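Local coordinates for extracellular haem-binding protein (Streptomyces reticuli, PDB 3FPW) that binds haem and iron, probably degrades haem, and appears to need its oligomeric assembly to interact with its cognate two-component sensor kinase, at residues Val90-Arg95 / Ala166-Ala171. Numbering follows the deposited sequence.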
ATOM      1  N   VAL A  90      21.697   3.684   7.888  1.00 13.26           N
ATOM      2  CA  VAL A  90      21.863   5.117   7.675  1.00 13.90           C
ATOM      3  C   VAL A  90      21.188   5.484   6.362  1.00 13.63           C
ATOM      4  O   VAL A  90      21.283   4.755   5.370  1.00 14.66           O
ATOM      5  CB  VAL A  90      23.368   5.522   7.637  1.00 13.52           C
ATOM      6  CG1 VAL A  90      23.519   7.032   7.451  1.00 15.64           C
ATOM      7  CG2 VAL A  90      24.061   5.103   8.925  1.00 12.62           C
ATOM      8  N   ALA A  91      20.481   6.606   6.362  1.00 12.59           N
ATOM      9  CA  ALA A  91      19.879   7.091   5.119  1.00 12.55           C
ATOM     10  C   ALA A  91      20.212   8.543   4.925  1.00 12.85           C
ATOM     11  O   ALA A  91      20.216   9.314   5.902  1.00 12.53           O
ATOM     12  CB  ALA A  91      18.370   6.930   5.143  1.00 12.40           C
ATOM     13  N   VAL A  92      20.403   8.949   3.665  1.00 12.54           N
ATOM     14  CA  VAL A  92      20.462  10.381   3.367  1.00 13.00           C
ATOM     15  C   VAL A  92      19.304  10.694   2.425  1.00 12.98           C
ATOM     16  O   VAL A  92      19.155  10.047   1.385  1.00 13.70           O
ATOM     17  CB  VAL A  92      21.810  10.780   2.719  1.00 13.71           C
ATOM     18  CG1 VAL A  92      21.850  12.267   2.370  1.00 12.73           C
ATOM     19  CG2 VAL A  92      22.997  10.387   3.630  1.00 13.53           C
ATOM     20  N   VAL A  93      18.465  11.648   2.820  1.00 12.67           N
ATOM     21  CA  VAL A  93      17.260  11.995   2.073  1.00 12.61           C
ATOM     22  C   VAL A  93      17.337  13.471   1.642  1.00 12.73           C
ATOM     23  O   VAL A  93      17.654  14.365   2.425  1.00 13.21           O
ATOM     24  CB  VAL A  93      15.977  11.728   2.929  1.00 12.38           C
ATOM     25  CG1 VAL A  93      14.717  12.235   2.214  1.00 11.66           C
ATOM     26  CG2 VAL A  93      15.846  10.230   3.268  1.00 12.14           C
ATOM     27  N   ASP A  94      17.083  13.723   0.368  1.00 13.08           N
ATOM     28  CA  ASP A  94      17.104  15.078  -0.172  1.00 13.38           C
ATOM     29  C   ASP A  94      15.922  15.900   0.362  1.00 13.58           C
ATOM     30  O   ASP A  94      14.870  15.358   0.722  1.00 13.45           O
ATOM     31  CB  ASP A  94      16.991  14.975  -1.715  1.00 13.38           C
ATOM     32  CG  ASP A  94      17.418  16.255  -2.424  1.00 13.66           C
ATOM     33  OD1 ASP A  94      18.591  16.309  -2.876  1.00 16.28           O
ATOM     34  OD2 ASP A  94      16.605  17.209  -2.493  1.00 15.42           O
ATOM     35  N   ARG A  95      16.077  17.211   0.340  1.00 12.69           N
ATOM     36  CA  ARG A  95      14.995  18.124   0.682  1.00 12.59           C
ATOM     37  C   ARG A  95      13.777  17.901  -0.220  1.00 13.71           C
ATOM     38  O   ARG A  95      12.635  18.220   0.144  1.00 14.16           O
ATOM     39  CB  ARG A  95      15.518  19.569   0.581  1.00 12.29           C
ATOM     40  CG  ARG A  95      14.453  20.638   0.661  1.00 12.83           C
ATOM     41  CD  ARG A  95      13.746  20.746   2.004  1.00 13.59           C
ATOM     42  NE  ARG A  95      12.822  21.895   1.950  1.00 15.64           N
ATOM     43  CZ  ARG A  95      12.096  22.308   2.980  1.00 17.03           C
ATOM     44  NH1 ARG A  95      12.194  21.678   4.141  1.00 17.00           N
ATOM     45  NH2 ARG A  95      11.267  23.354   2.859  1.00 16.69           N
ATOM     46  N   ALA A 166      19.421  18.397   2.727  1.00 14.72           N
ATOM     47  CA  ALA A 166      19.376  16.963   2.959  1.00 14.00           C
ATOM     48  C   ALA A 166      19.137  16.688   4.438  1.00 14.10           C
ATOM     49  O   ALA A 166      19.344  17.558   5.289  1.00 14.73           O
ATOM     50  CB  ALA A 166      20.683  16.312   2.510  1.00 14.81           C
ATOM     51  N   GLY A 167      18.703  15.476   4.728  1.00 13.59           N
ATOM     52  CA  GLY A 167      18.685  14.995   6.114  1.00 13.61           C
ATOM     53  C   GLY A 167      19.481  13.715   6.167  1.00 13.12           C
ATOM     54  O   GLY A 167      19.450  12.925   5.225  1.00 12.56           O
ATOM     55  N   ILE A 168      20.191  13.488   7.275  1.00 12.95           N
ATOM     56  CA  ILE A 168      20.871  12.226   7.516  1.00 13.63           C
ATOM     57  C   ILE A 168      20.174  11.563   8.698  1.00 13.59           C
ATOM     58  O   ILE A 168      19.983  12.206   9.742  1.00 14.57           O
ATOM     59  CB  ILE A 168      22.340  12.453   7.874  1.00 13.72           C
ATOM     60  CG1 ILE A 168      23.042  13.171   6.725  1.00 15.58           C
ATOM     61  CG2 ILE A 168      22.999  11.111   8.183  1.00 15.16           C
ATOM     62  CD1 ILE A 168      24.469  13.625   7.047  1.00 17.83           C
ATOM     63  N   GLY A 169      19.743  10.318   8.509  1.00 12.64           N
ATOM     64  CA  GLY A 169      19.023   9.580   9.542  1.00 13.29           C
ATOM     65  C   GLY A 169      19.726   8.286   9.901  1.00 12.70           C
ATOM     66  O   GLY A 169      20.277   7.624   9.046  1.00 13.64           O
ATOM     67  N   VAL A 170      19.742   7.948  11.193  1.00 12.90           N
ATOM     68  CA  VAL A 170      20.422   6.750  11.682  1.00 12.31           C
ATOM     69  C   VAL A 170      19.496   6.049  12.616  1.00 11.69           C
ATOM     70  O   VAL A 170      18.784   6.700  13.400  1.00 12.65           O
ATOM     71  CB  VAL A 170      21.715   7.104  12.443  1.00 12.73           C
ATOM     72  CG1 VAL A 170      22.393   5.842  13.041  1.00 12.83           C
ATOM     73  CG2 VAL A 170      22.666   7.795  11.490  1.00 13.63           C
ATOM     74  N   ALA A 171      19.472   4.736  12.525  1.00 12.01           N
ATOM     75  CA  ALA A 171      18.648   3.967  13.458  1.00 12.77           C
ATOM     76  C   ALA A 171      19.319   2.647  13.774  1.00 13.20           C
ATOM     77  O   ALA A 171      20.132   2.173  12.982  1.00 14.01           O
ATOM     78  CB  ALA A 171      17.247   3.735  12.829  1.00 12.70           C
TER
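Ala166 and Asp94 form a non-hydrogen-bonded antiparallel pair, with Ala166 CA 3.2 Å from Val93 O in a CA-H...O contact and Ala166 CB beside Val92 CG1. Gly167 pairs with Val93 through two backbone hydrogen bonds: Gly167 N to Val93 O (2.8 Å) and Val93 N to Gly167 O (2.9 Å), each donor lying in the plane of the carbonyl it meets. Gly167 puts no side chain beside Val93, whose side chain touches Ala120 of helix 112-126. Ile168 returns to the face of Ala166 and sits alongside two valines. Its CG1, anti to its own carbonyl carbon, meets Val92 CG2 at 4.2 Å, while CG2, anti to the backbone N, takes the other direction and meets Val90 CG1, also at 4.2 Å. Ile168 thus touches both valines with separate branches, and also touches Ala73 of helix 67-83 and Ala187 of helix 176-187. Gly169 repeats the two-bond pairing, now with Ala91: Gly169 N to Ala91 O is nearly straight at the hydrogen (171°), whereas the donor Ala91 N stands 15° off the plane of the Gly169 carbonyl. Val170 closes the row, its CG2 lying 4.0 Å from Val90 CG2, and packs on Ala183 of helix 176-187. These are the two central strands of the chain's four-stranded antiparallel sheet, order 2-1-4-3, with helices 67-83 and 176-187 on the Val90, Val92, Ile168 and Val170 face and helix 112-126 on the Ala91 and Val93 face, the alpha+beta core of the HbpS-like domain (GAF clan).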